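Local coordinates for dual specificity phosphatase-like 15 isoform a (Homo sapiens, PDB 1YZ4), which removes phosphate from phosphotyrosine, phosphoserine and phosphothreonine of proteins, the present chain being the catalytic domain of this dual-specificity phosphatase, at residues N6-V11 against L26-R31; L15-F20 against A123-A128; T52-P57 against I74-C79; C79-G84 against T103-T108. The protein carries 1 engineered substitution. All coordinates share one frame; numbering follows the deposited sequence.

Contact 1 (N6-V11 against L26-R31)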
loop_
_atom_site.group_PDB
_atom_site.type_symbol
_atom_site.label_atom_id
_atom_site.label_comp_id
_atom_site.label_asym_id
_atom_site.label_seq_id
_atom_site.Cartn_x
_atom_site.Cartn_y
_atom_site.Cartn_z
ATOM N N ASN A 6 0.454 16.959 0.501
ATOM C CA ASN A 6 -0.867 17.527 0.237
ATOM C C ASN A 6 -1.784 16.482 -0.376
ATOM O O ASN A 6 -2.037 16.479 -1.582
ATOM C CB ASN A 6 -0.747 18.730 -0.690
ATOM C CG ASN A 6 -0.206 19.938 0.022
ATOM O OD1 ASN A 6 0.741 19.831 0.802
ATOM N ND2 ASN A 6 -0.799 21.101 -0.236
ATOM N N GLY A 7 -2.281 15.598 0.480
ATOM C CA GLY A 7 -3.153 14.537 0.030
ATOM C C GLY A 7 -2.347 13.268 -0.150
ATOM O O GLY A 7 -1.169 13.203 0.213
ATOM N N MET A 8 -2.979 12.248 -0.707
ATOM C CA MET A 8 -2.292 10.991 -0.935
ATOM C C MET A 8 -1.026 11.254 -1.748
ATOM O O MET A 8 -0.952 12.208 -2.518
ATOM C CB MET A 8 -3.216 10.017 -1.667
ATOM C CG MET A 8 -3.891 10.593 -2.900
ATOM S SD MET A 8 -5.167 9.489 -3.556
ATOM C CE MET A 8 -6.550 9.920 -2.529
ATOM N N THR A 9 -0.019 10.415 -1.558
ATOM C CA THR A 9 1.226 10.589 -2.282
ATOM C C THR A 9 1.391 9.478 -3.310
ATOM O O THR A 9 1.158 8.305 -3.012
ATOM C CB THR A 9 2.434 10.597 -1.314
ATOM O OG1 THR A 9 2.443 9.390 -0.544
ATOM C CG2 THR A 9 2.347 11.788 -0.368
ATOM N N LYS A 10 1.765 9.862 -4.528
ATOM C CA LYS A 10 1.971 8.907 -5.610
ATOM C C LYS A 10 3.240 8.124 -5.304
ATOM O O LYS A 10 4.311 8.704 -5.107
ATOM C CB LYS A 10 2.120 9.645 -6.939
ATOM C CG LYS A 10 2.071 8.753 -8.173
ATOM C CD LYS A 10 2.135 9.606 -9.428
ATOM C CE LYS A 10 1.760 8.819 -10.668
ATOM N NZ LYS A 10 1.802 9.672 -11.892
ATOM N N VAL A 11 3.109 6.804 -5.245
ATOM C CA VAL A 11 4.238 5.931 -4.951
ATOM C C VAL A 11 4.759 5.314 -6.236
ATOM O O VAL A 11 5.944 5.025 -6.371
ATOM C CB VAL A 11 3.819 4.786 -4.017
ATOM C CG1 VAL A 11 5.037 4.016 -3.566
ATOM C CG2 VAL A 11 3.041 5.337 -2.837
ATOM N N LEU A 26 -13.110 13.323 -1.907
ATOM C CA LEU A 26 -13.668 13.127 -3.245
ATOM C C LEU A 26 -12.890 13.868 -4.319
ATOM O O LEU A 26 -12.769 13.399 -5.446
ATOM C CB LEU A 26 -15.118 13.602 -3.285
ATOM C CG LEU A 26 -16.100 12.817 -2.434
ATOM C CD1 LEU A 26 -17.473 13.475 -2.520
ATOM C CD2 LEU A 26 -16.143 11.371 -2.919
ATOM N N ASP A 27 -12.386 15.044 -3.970
ATOM C CA ASP A 27 -11.624 15.838 -4.912
ATOM C C ASP A 27 -10.325 15.110 -5.250
ATOM O O ASP A 27 -9.937 15.015 -6.416
ATOM C CB ASP A 27 -11.331 17.207 -4.307
ATOM C CG ASP A 27 -10.545 18.095 -5.238
ATOM O OD1 ASP A 27 -9.359 17.798 -5.478
ATOM O OD2 ASP A 27 -11.117 19.087 -5.735
ATOM N N GLN A 28 -9.659 14.590 -4.221
ATOM C CA GLN A 28 -8.411 13.864 -4.413
ATOM C C GLN A 28 -8.687 12.594 -5.198
ATOM O O GLN A 28 -7.987 12.280 -6.160
ATOM C CB GLN A 28 -7.779 13.489 -3.068
ATOM C CG GLN A 28 -6.989 14.595 -2.385
ATOM C CD GLN A 28 -6.160 14.068 -1.220
ATOM O OE1 GLN A 28 -5.316 13.196 -1.398
ATOM N NE2 GLN A 28 -6.401 14.595 -0.027
ATOM N N LEU A 29 -9.720 11.873 -4.776
ATOM C CA LEU A 29 -10.107 10.627 -5.419
ATOM C C LEU A 29 -10.376 10.799 -6.909
ATOM O O LEU A 29 -9.987 9.953 -7.720
ATOM C CB LEU A 29 -11.341 10.045 -4.723
ATOM C CG LEU A 29 -11.073 9.528 -3.303
ATOM C CD1 LEU A 29 -12.384 9.251 -2.579
ATOM C CD2 LEU A 29 -10.216 8.270 -3.376
ATOM N N GLY A 30 -11.038 11.897 -7.265
ATOM C CA GLY A 30 -11.348 12.157 -8.660
ATOM C C GLY A 30 -10.121 12.618 -9.417
ATOM O O GLY A 30 -9.855 12.171 -10.532
ATOM N N ARG A 31 -9.373 13.521 -8.797
ATOM C CA ARG A 31 -8.156 14.054 -9.387
ATOM C C ARG A 31 -7.218 12.913 -9.781
ATOM O O ARG A 31 -6.694 12.889 -10.896
ATOM C CB ARG A 31 -7.466 14.979 -8.381
ATOM C CG ARG A 31 -6.166 15.590 -8.866
ATOM C CD ARG A 31 -5.568 16.524 -7.819
ATOM N NE ARG A 31 -4.329 17.146 -8.286
ATOM C CZ ARG A 31 -3.595 17.991 -7.566
ATOM N NH1 ARG A 31 -3.970 18.322 -6.336
ATOM N NH2 ARG A 31 -2.481 18.504 -8.075
#
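Gln28, on the short helix 26-31, reaches across to Gly7 and Met8 just where the chain enters strand 9-12, an outermost strand of the central sheet in the α/β fold of the phosphatase. This one side chain ties the helix to the incoming chain. OE1 of Gln28 accepts the N-H of Met8 at 2.6 Å, with an N-H...O angle of 155° and the donor tilted 18° from the carbonyl plane. The same amide lies against Gly7, whose CA is 2.9 Å from Gln28 OE1; with no side chain on Gly7, the amide can approach this closely. Met8 runs past Gln28 in the opposite direction, and its thioether chain bends so that the end methyl turns to the helix. Tyr16 of the next strand and Ile34 also pack on Met8, which is buried, as is Leu29. The other side is more open, for Gly7 and Gln28 are both partly exposed. NE2 of Gln28 is held by OD1 of Asp22, which helps fix the rotation of the amide. On the buried side, Met8 CE meets Gln28 CB at 3.8 Å and Leu29 CD2 at 4.1 Å.

Contact 2 (L15-F20 against A123-A128)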
loop_
_atom_site.group_PDB
_atom_site.type_symbol
_atom_site.label_atom_id
_atom_site.label_comp_id
_atom_site.label_asym_id
_atom_site.label_seq_id
_atom_site.Cartn_x
_atom_site.Cartn_y
_atom_site.Cartn_z
ATOM N N LEU A 15 -0.501 3.824 -8.127
ATOM C CA LEU A 15 -0.456 3.445 -6.705
ATOM C C LEU A 15 -0.238 4.635 -5.767
ATOM O O LEU A 15 0.678 5.430 -5.969
ATOM C CB LEU A 15 0.654 2.412 -6.483
ATOM C CG LEU A 15 0.841 1.879 -5.064
ATOM C CD1 LEU A 15 -0.454 1.265 -4.562
ATOM C CD2 LEU A 15 1.963 0.849 -5.063
ATOM N N TYR A 16 -1.068 4.751 -4.733
ATOM C CA TYR A 16 -0.947 5.862 -3.790
ATOM C C TYR A 16 -1.032 5.469 -2.320
ATOM O O TYR A 16 -1.600 4.433 -1.965
ATOM C CB TYR A 16 -2.025 6.918 -4.050
ATOM C CG TYR A 16 -1.975 7.557 -5.415
ATOM C CD1 TYR A 16 -2.424 6.872 -6.543
ATOM C CD2 TYR A 16 -1.487 8.853 -5.582
ATOM C CE1 TYR A 16 -2.394 7.461 -7.802
ATOM C CE2 TYR A 16 -1.454 9.450 -6.834
ATOM C CZ TYR A 16 -1.912 8.746 -7.937
ATOM O OH TYR A 16 -1.910 9.334 -9.174
ATOM N N LEU A 17 -0.470 6.331 -1.475
ATOM C CA LEU A 17 -0.469 6.151 -0.029
ATOM C C LEU A 17 -1.238 7.306 0.591
ATOM O O LEU A 17 -1.118 8.448 0.146
ATOM C CB LEU A 17 0.965 6.144 0.509
ATOM C CG LEU A 17 1.682 4.792 0.596
ATOM C CD1 LEU A 17 3.133 4.990 0.990
ATOM C CD2 LEU A 17 0.971 3.913 1.621
ATOM N N GLY A 18 -2.037 7.016 1.612
ATOM C CA GLY A 18 -2.796 8.079 2.245
ATOM C C GLY A 18 -3.300 7.765 3.642
ATOM O O GLY A 18 -3.091 6.674 4.167
ATOM N N ASN A 19 -3.967 8.746 4.238
ATOM C CA ASN A 19 -4.524 8.627 5.575
ATOM C C ASN A 19 -6.048 8.627 5.458
ATOM O O ASN A 19 -6.589 8.746 4.354
ATOM C CB ASN A 19 -4.078 9.812 6.421
ATOM C CG ASN A 19 -4.375 11.138 5.749
ATOM O OD1 ASN A 19 -5.494 11.373 5.272
ATOM N ND2 ASN A 19 -3.376 12.012 5.699
ATOM N N PHE A 20 -6.730 8.525 6.597
ATOM C CA PHE A 20 -8.192 8.486 6.634
ATOM C C PHE A 20 -8.859 9.695 5.977
ATOM O O PHE A 20 -9.976 9.597 5.467
ATOM C CB PHE A 20 -8.675 8.336 8.078
ATOM C CG PHE A 20 -8.705 9.624 8.855
ATOM C CD1 PHE A 20 -9.909 10.292 9.069
ATOM C CD2 PHE A 20 -7.538 10.164 9.382
ATOM C CE1 PHE A 20 -9.947 11.476 9.798
ATOM C CE2 PHE A 20 -7.567 11.348 10.113
ATOM C CZ PHE A 20 -8.771 12.004 10.323
ATOM N N ALA A 123 11.266 9.571 0.209
ATOM C CA ALA A 123 11.593 10.703 -0.649
ATOM C C ALA A 123 10.332 11.416 -1.125
ATOM O O ALA A 123 10.341 12.626 -1.332
ATOM C CB ALA A 123 12.414 10.230 -1.851
ATOM N N THR A 124 9.249 10.660 -1.288
ATOM C CA THR A 124 7.977 11.214 -1.750
ATOM C C THR A 124 6.925 11.217 -0.646
ATOM O O THR A 124 5.737 11.403 -0.910
ATOM C CB THR A 124 7.412 10.399 -2.919
ATOM O OG1 THR A 124 7.082 9.079 -2.464
ATOM C CG2 THR A 124 8.431 10.303 -4.042
ATOM N N ARG A 125 7.363 11.000 0.585
ATOM C CA ARG A 125 6.455 10.971 1.723
ATOM C C ARG A 125 7.316 10.740 2.964
ATOM O O ARG A 125 7.387 9.638 3.489
ATOM C CB ARG A 125 5.439 9.834 1.551
ATOM C CG ARG A 125 4.225 9.938 2.463
ATOM C CD ARG A 125 3.281 8.769 2.236
ATOM N NE ARG A 125 2.150 8.762 3.166
ATOM C CZ ARG A 125 1.077 9.540 3.064
ATOM N NH1 ARG A 125 0.964 10.408 2.067
ATOM N NH2 ARG A 125 0.109 9.439 3.960
ATOM N N PRO A 126 7.978 11.797 3.446
ATOM C CA PRO A 126 8.864 11.787 4.616
ATOM C C PRO A 126 8.269 11.345 5.949
ATOM O O PRO A 126 9.003 11.131 6.913
ATOM C CB PRO A 126 9.389 13.218 4.655
ATOM C CG PRO A 126 8.248 14.005 4.103
ATOM C CD PRO A 126 7.818 13.167 2.927
ATOM N N ILE A 127 6.951 11.216 6.022
ATOM C CA ILE A 127 6.327 10.778 7.262
ATOM C C ILE A 127 6.343 9.252 7.311
ATOM O O ILE A 127 6.205 8.658 8.376
ATOM C CB ILE A 127 4.855 11.267 7.373
ATOM C CG1 ILE A 127 4.052 10.794 6.160
ATOM C CG2 ILE A 127 4.814 12.784 7.481
ATOM C CD1 ILE A 127 2.578 11.070 6.267
ATOM N N ALA A 128 6.529 8.631 6.148
ATOM C CA ALA A 128 6.547 7.171 6.026
ATOM C C ALA A 128 7.378 6.509 7.111
ATOM O O ALA A 128 8.575 6.779 7.243
ATOM C CB ALA A 128 7.071 6.770 4.663
#
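Arg125 swings its CG away from its own N (chi1 -164°) and stays extended as far as NE, which lays one face of its guanidinium against the backbone of Leu17 and Gly18. Leu17 sends its CG to the side of its own backbone N, with chi1 near -90°, and meets the shaft of the arginine at an angle: Leu17 CB lies 3.9 Å from Arg125 CD, and Leu17 CD1 is 4.0 Å from the same carbon. The encounter illustrates how a buried arginine can be packed by its flat faces while its bonds are made elsewhere. Over one face stands Leu17 O, 3.4 Å from Arg125 NH1 but too poorly angled to be a hydrogen bond; Gly18 CA lies 3.6 Å from Arg125 NH2. The opposite face is covered by Ile127 CD1 from the arginine's own β turn, a type I turn closed by the bond from Ala128 N to Arg125 O. NH1 bonds to Thr9 OG1 and NH2 makes a weak bond to Gly94 O, in the phosphate-binding loop that follows the engineered Ser91 at the predicted nucleophile position. NE is buried without a partner in the model. The loop 123-128, between helices 114-123 and 132-143, is thus set against the strand pair 9-12 and 15-18, while Leu17 also packs on Ser98 and Val102 of helix 97-110.

Contact 3 (T52-P57 against I74-C79)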
loop_
_atom_site.group_PDB
_atom_site.type_symbol
_atom_site.label_atom_id
_atom_site.label_comp_id
_atom_site.label_asym_id
_atom_site.label_seq_id
_atom_site.Cartn_x
_atom_site.Cartn_y
_atom_site.Cartn_z
ATOM N N THR A 52 -13.671 -0.086 -5.733
ATOM C CA THR A 52 -13.598 -1.453 -5.244
ATOM C C THR A 52 -12.707 -1.481 -4.009
ATOM O O THR A 52 -11.539 -1.109 -4.067
ATOM C CB THR A 52 -13.034 -2.382 -6.320
ATOM O OG1 THR A 52 -13.800 -2.227 -7.518
ATOM C CG2 THR A 52 -13.112 -3.833 -5.868
ATOM N N TYR A 53 -13.272 -1.915 -2.891
ATOM C CA TYR A 53 -12.525 -1.958 -1.645
ATOM C C TYR A 53 -12.036 -3.326 -1.229
ATOM O O TYR A 53 -12.600 -4.365 -1.580
ATOM C CB TYR A 53 -13.367 -1.420 -0.479
ATOM C CG TYR A 53 -13.631 0.061 -0.492
ATOM C CD1 TYR A 53 -14.535 0.617 -1.392
ATOM C CD2 TYR A 53 -12.996 0.908 0.419
ATOM C CE1 TYR A 53 -14.808 1.978 -1.388
ATOM C CE2 TYR A 53 -13.261 2.281 0.434
ATOM C CZ TYR A 53 -14.167 2.807 -0.474
ATOM O OH TYR A 53 -14.432 4.153 -0.488
ATOM N N LEU A 54 -10.972 -3.295 -0.446
ATOM C CA LEU A 54 -10.392 -4.487 0.120
ATOM C C LEU A 54 -10.230 -4.060 1.574
ATOM O O LEU A 54 -9.511 -3.098 1.870
ATOM C CB LEU A 54 -9.032 -4.790 -0.510
ATOM C CG LEU A 54 -8.488 -6.168 -0.131
ATOM C CD1 LEU A 54 -9.440 -7.231 -0.661
ATOM C CD2 LEU A 54 -7.088 -6.364 -0.699
ATOM N N ARG A 55 -10.928 -4.741 2.475
ATOM C CA ARG A 55 -10.848 -4.411 3.890
ATOM C C ARG A 55 -9.849 -5.289 4.630
ATOM O O ARG A 55 -9.906 -6.518 4.557
ATOM C CB ARG A 55 -12.227 -4.526 4.542
ATOM C CG ARG A 55 -13.136 -3.328 4.297
ATOM C CD ARG A 55 -14.570 -3.624 4.746
ATOM N NE ARG A 55 -15.439 -2.451 4.675
ATOM C CZ ARG A 55 -16.764 -2.496 4.796
ATOM N NH1 ARG A 55 -17.376 -3.660 4.988
ATOM N NH2 ARG A 55 -17.478 -1.376 4.739
ATOM N N ILE A 56 -8.930 -4.634 5.329
ATOM C CA ILE A 56 -7.896 -5.301 6.110
ATOM C C ILE A 56 -7.987 -4.732 7.530
ATOM O O ILE A 56 -7.423 -3.678 7.825
ATOM C CB ILE A 56 -6.495 -5.018 5.525
ATOM C CG1 ILE A 56 -6.426 -5.513 4.074
ATOM C CG2 ILE A 56 -5.426 -5.707 6.367
ATOM C CD1 ILE A 56 -6.638 -7.032 3.899
ATOM N N PRO A 57 -8.704 -5.434 8.423
ATOM C CA PRO A 57 -8.925 -5.058 9.825
ATOM C C PRO A 57 -7.719 -5.304 10.710
ATOM O O PRO A 57 -7.685 -6.274 11.461
ATOM C CB PRO A 57 -10.105 -5.933 10.218
ATOM C CG PRO A 57 -9.759 -7.222 9.517
ATOM C CD PRO A 57 -9.301 -6.753 8.139
ATOM N N ILE A 74 -1.042 -7.492 -2.379
ATOM C CA ILE A 74 -0.201 -7.331 -3.551
ATOM C C ILE A 74 -0.916 -7.805 -4.816
ATOM O O ILE A 74 -0.738 -7.230 -5.887
ATOM C CB ILE A 74 1.124 -8.090 -3.371
ATOM C CG1 ILE A 74 1.962 -7.387 -2.298
ATOM C CG2 ILE A 74 1.872 -8.178 -4.689
ATOM C CD1 ILE A 74 3.275 -8.072 -1.971
ATOM N N ASN A 75 -1.735 -8.843 -4.687
ATOM C CA ASN A 75 -2.460 -9.363 -5.835
ATOM C C ASN A 75 -3.544 -8.389 -6.236
ATOM O O ASN A 75 -3.792 -8.174 -7.420
ATOM C CB ASN A 75 -3.051 -10.736 -5.514
ATOM C CG ASN A 75 -2.080 -11.870 -5.825
ATOM O OD1 ASN A 75 -2.035 -12.373 -6.946
ATOM N ND2 ASN A 75 -1.282 -12.259 -4.836
ATOM N N PHE A 76 -4.181 -7.793 -5.234
ATOM C CA PHE A 76 -5.237 -6.812 -5.452
ATOM C C PHE A 76 -4.637 -5.619 -6.210
ATOM O O PHE A 76 -5.113 -5.237 -7.282
ATOM C CB PHE A 76 -5.784 -6.358 -4.097
ATOM C CG PHE A 76 -6.946 -5.402 -4.186
ATOM C CD1 PHE A 76 -8.222 -5.859 -4.507
ATOM C CD2 PHE A 76 -6.774 -4.056 -3.888
ATOM C CE1 PHE A 76 -9.315 -4.989 -4.521
ATOM C CE2 PHE A 76 -7.861 -3.170 -3.900
ATOM C CZ PHE A 76 -9.134 -3.637 -4.213
ATOM N N ILE A 77 -3.577 -5.047 -5.647
ATOM C CA ILE A 77 -2.910 -3.899 -6.254
ATOM C C ILE A 77 -2.443 -4.149 -7.684
ATOM O O ILE A 77 -2.683 -3.336 -8.578
ATOM C CB ILE A 77 -1.693 -3.465 -5.412
ATOM C CG1 ILE A 77 -2.179 -2.872 -4.083
ATOM C CG2 ILE A 77 -0.843 -2.451 -6.190
ATOM C CD1 ILE A 77 -1.089 -2.742 -3.028
ATOM N N HIS A 78 -1.770 -5.274 -7.893
ATOM C CA HIS A 78 -1.255 -5.610 -9.209
ATOM C C HIS A 78 -2.377 -5.709 -10.238
ATOM O O HIS A 78 -2.303 -5.099 -11.310
ATOM C CB HIS A 78 -0.484 -6.922 -9.143
ATOM C CG HIS A 78 0.600 -7.033 -10.166
ATOM N ND1 HIS A 78 1.646 -6.137 -10.241
ATOM C CD2 HIS A 78 0.815 -7.944 -11.143
ATOM C CE1 HIS A 78 2.458 -6.493 -11.219
ATOM N NE2 HIS A 78 1.976 -7.587 -11.783
ATOM N N CYS A 79 -3.416 -6.469 -9.908
ATOM C CA CYS A 79 -4.551 -6.640 -10.807
ATOM C C CYS A 79 -5.097 -5.268 -11.196
ATOM O O CYS A 79 -5.363 -4.996 -12.375
ATOM C CB CYS A 79 -5.651 -7.465 -10.130
ATOM S SG CYS A 79 -7.218 -7.516 -11.049
#
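Strand 52-56 and helix segment 74-79 run nearly antiparallel, their N-to-C directions 165° apart and their axes 10.4 Å from each other at closest approach, with Leu54 and Phe76 nearest in the backbone. Between these two segments the gap is filled mainly by the ring of Phe76, a worked case of helix-on-sheet packing. A chi1 of -176° points this ring off the helix and out to the strand. Leu54 takes one face: its CB sits over the ring centre, 3.8 Å from the Phe76 centroid and 9° off the ring normal, a CH-pi contact. The rest of the leucine slides back along the phenylalanine toward the helix, bringing Leu54 CD2 to 3.6 Å from Phe76 CG. The far end of the ring meets backbone instead, for Thr52 O lies in the ring plane at the edge, 3.5 Å from Phe76 CZ. Beside it Thr52 CG2 approaches Phe76 CE1 at 4.2 Å, on the more exposed flank of the contact. Strand 52-56 is an outermost strand of the sheet, bonded to strand 36-40, whose Ile38 also packs on Phe76. Helix 70-82 links strand 52-56 to the parallel strand 87-91 as a β-α-β crossover passing strand 36-40, and it also packs against helix 97-110 through Ile74 and Ile77 and against helix 145-157 through Ile74, Asn75 and Cys79.

Contact 4 (C79-G84 against T103-T108)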
loop_
_atom_site.group_PDB
_atom_site.type_symbol
_atom_site.label_atom_id
_atom_site.label_comp_id
_atom_site.label_asym_id
_atom_site.label_seq_id
_atom_site.Cartn_x
_atom_site.Cartn_y
_atom_site.Cartn_z
ATOM N N CYS A 79 -3.416 -6.469 -9.908
ATOM C CA CYS A 79 -4.551 -6.640 -10.807
ATOM C C CYS A 79 -5.097 -5.268 -11.196
ATOM O O CYS A 79 -5.363 -4.996 -12.375
ATOM C CB CYS A 79 -5.651 -7.465 -10.130
ATOM S SG CYS A 79 -7.218 -7.516 -11.049
ATOM N N CYS A 80 -5.262 -4.404 -10.200
ATOM C CA CYS A 80 -5.764 -3.063 -10.451
ATOM C C CYS A 80 -4.849 -2.275 -11.402
ATOM O O CYS A 80 -5.311 -1.676 -12.379
ATOM C CB CYS A 80 -5.909 -2.314 -9.125
ATOM S SG CYS A 80 -6.026 -0.518 -9.274
ATOM N N ARG A 81 -3.551 -2.282 -11.126
ATOM C CA ARG A 81 -2.611 -1.541 -11.962
ATOM C C ARG A 81 -2.527 -2.033 -13.413
ATOM O O ARG A 81 -2.666 -1.251 -14.354
ATOM C CB ARG A 81 -1.207 -1.570 -11.341
ATOM C CG ARG A 81 -1.124 -0.977 -9.955
ATOM C CD ARG A 81 0.318 -0.894 -9.485
ATOM N NE ARG A 81 1.098 0.037 -10.298
ATOM C CZ ARG A 81 2.321 -0.214 -10.758
ATOM N NH1 ARG A 81 2.913 -1.373 -10.490
ATOM N NH2 ARG A 81 2.957 0.700 -11.476
ATOM N N LEU A 82 -2.310 -3.329 -13.592
ATOM C CA LEU A 82 -2.175 -3.880 -14.930
ATOM C C LEU A 82 -3.472 -3.857 -15.732
ATOM O O LEU A 82 -3.465 -4.124 -16.935
ATOM C CB LEU A 82 -1.610 -5.303 -14.859
ATOM C CG LEU A 82 -0.368 -5.492 -13.974
ATOM C CD1 LEU A 82 0.250 -6.837 -14.297
ATOM C CD2 LEU A 82 0.651 -4.381 -14.204
ATOM N N ASN A 83 -4.578 -3.522 -15.074
ATOM C CA ASN A 83 -5.864 -3.450 -15.754
ATOM C C ASN A 83 -6.351 -2.011 -15.891
ATOM O O ASN A 83 -7.549 -1.764 -16.047
ATOM C CB ASN A 83 -6.906 -4.295 -15.027
ATOM C CG ASN A 83 -6.748 -5.780 -15.307
ATOM O OD1 ASN A 83 -6.991 -6.244 -16.426
ATOM N ND2 ASN A 83 -6.332 -6.532 -14.290
ATOM N N GLY A 84 -5.411 -1.070 -15.820
ATOM C CA GLY A 84 -5.734 0.341 -15.988
ATOM C C GLY A 84 -6.425 1.102 -14.869
ATOM O O GLY A 84 -7.071 2.116 -15.129
ATOM N N THR A 103 5.206 -1.062 0.679
ATOM C CA THR A 103 6.624 -1.401 0.605
ATOM C C THR A 103 6.764 -2.843 0.135
ATOM O O THR A 103 7.573 -3.153 -0.746
ATOM C CB THR A 103 7.318 -1.222 1.982
ATOM O OG1 THR A 103 7.251 0.154 2.364
ATOM C CG2 THR A 103 8.796 -1.613 1.917
ATOM N N ALA A 104 5.952 -3.718 0.713
ATOM C CA ALA A 104 5.966 -5.122 0.349
ATOM C C ALA A 104 5.667 -5.271 -1.144
ATOM O O ALA A 104 6.281 -6.081 -1.832
ATOM C CB ALA A 104 4.934 -5.867 1.167
ATOM N N TYR A 105 4.723 -4.479 -1.643
ATOM C CA TYR A 105 4.364 -4.533 -3.052
ATOM C C TYR A 105 5.529 -4.128 -3.949
ATOM O O TYR A 105 5.872 -4.824 -4.903
ATOM C CB TYR A 105 3.203 -3.595 -3.354
ATOM C CG TYR A 105 2.821 -3.636 -4.811
ATOM C CD1 TYR A 105 2.143 -4.736 -5.339
ATOM C CD2 TYR A 105 3.175 -2.600 -5.680
ATOM C CE1 TYR A 105 1.829 -4.808 -6.693
ATOM C CE2 TYR A 105 2.862 -2.666 -7.042
ATOM C CZ TYR A 105 2.188 -3.776 -7.535
ATOM O OH TYR A 105 1.868 -3.858 -8.868
ATOM N N VAL A 106 6.115 -2.974 -3.644
ATOM C CA VAL A 106 7.227 -2.458 -4.424
ATOM C C VAL A 106 8.429 -3.390 -4.341
ATOM O O VAL A 106 9.190 -3.517 -5.298
ATOM C CB VAL A 106 7.607 -1.041 -3.952
ATOM C CG1 VAL A 106 8.798 -0.514 -4.753
ATOM C CG2 VAL A 106 6.402 -0.115 -4.127
ATOM N N MET A 107 8.601 -4.050 -3.203
ATOM C CA MET A 107 9.711 -4.983 -3.068
ATOM C C MET A 107 9.552 -6.106 -4.091
ATOM O O MET A 107 10.505 -6.443 -4.796
ATOM C CB MET A 107 9.750 -5.584 -1.659
ATOM C CG MET A 107 10.319 -4.662 -0.596
ATOM S SD MET A 107 9.997 -5.250 1.081
ATOM C CE MET A 107 11.164 -6.591 1.197
ATOM N N THR A 108 8.348 -6.668 -4.192
ATOM C CA THR A 108 8.130 -7.765 -5.127
ATOM C C THR A 108 8.238 -7.372 -6.600
ATOM O O THR A 108 8.811 -8.130 -7.388
ATOM C CB THR A 108 6.765 -8.495 -4.904
ATOM O OG1 THR A 108 5.840 -8.122 -5.930
ATOM C CG2 THR A 108 6.182 -8.169 -3.550
#
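Two helices of the phosphatase α/β domain are joined here by a polar bridge, in which Arg81 near the C-terminal end of helix 70-82 meets the phenol of Tyr105 in helix 97-110. Their backbones stand well apart, with CA atoms of the two residues 11.7 Å from each other, and the long side chains make up the distance. Arg81 NH1 donates to Tyr105 OH at 3.1 Å in an almost straight bond (165°), and the oxygen lies in the guanidinium plane. Seen from the tyrosine, NH1 arrives at the ring edge, near the ring plane; the two flat groups are nevertheless turned almost perpendicular, 89° apart. A bend at chi3 of Arg81 (65°) lets the methylene take part as well, with Arg81 CD 3.4 Å from Tyr105 OH and 3.9 Å from Tyr105 CE2. Just beyond Arg81 the helix closes in a Schellman motif: Gly84, with positive phi, is the C-prime residue, its N bonds to Arg81 O at 3.1 Å, and Gly85 N bonds to Cys80 O. Asn83 adds a side-chain bond to the same end, its ND2 reaching Cys79 O at 2.6 Å. The phenol oxygen has a second partner, ND1 of His78, three residues before Arg81 on the same helix, and two bonds thus grip it. NH2 of Arg81 bonds to Pro13 O, in the connection between strands 9-12 and 15-18, so the one guanidinium links helix 97-110 to that β hairpin. Ile77 CG2 stands over a face of the tyrosine ring, while Ile74 CG2 comes at its CD1 edge.

How the contacts relate
Contacts 1 to 3 each rest on the five-stranded sheet, while contact 4 joins two helices. Contacts 1 and 2, with centres 10 Å apart, use the adjacent strands 9-12 and 15-18, bonded through Thr9 N and Leu17 O; their segments alternate along the chain. Contacts 3 and 4, also 10 Å apart, share helix 70-82 and follow each other in series, both falling within the long stretch of chain that contact 2 spans. Contact 2 reaches contacts 3 and 4 through Leu15, whereas contact 1 touches neither. All belong to one phosphatase domain, but contact 2 lies nearest the predicted nucleophile position, the side chain of Leu17 being about 6 Å from that of Ser91; contacts 3 and 4 lie away from it.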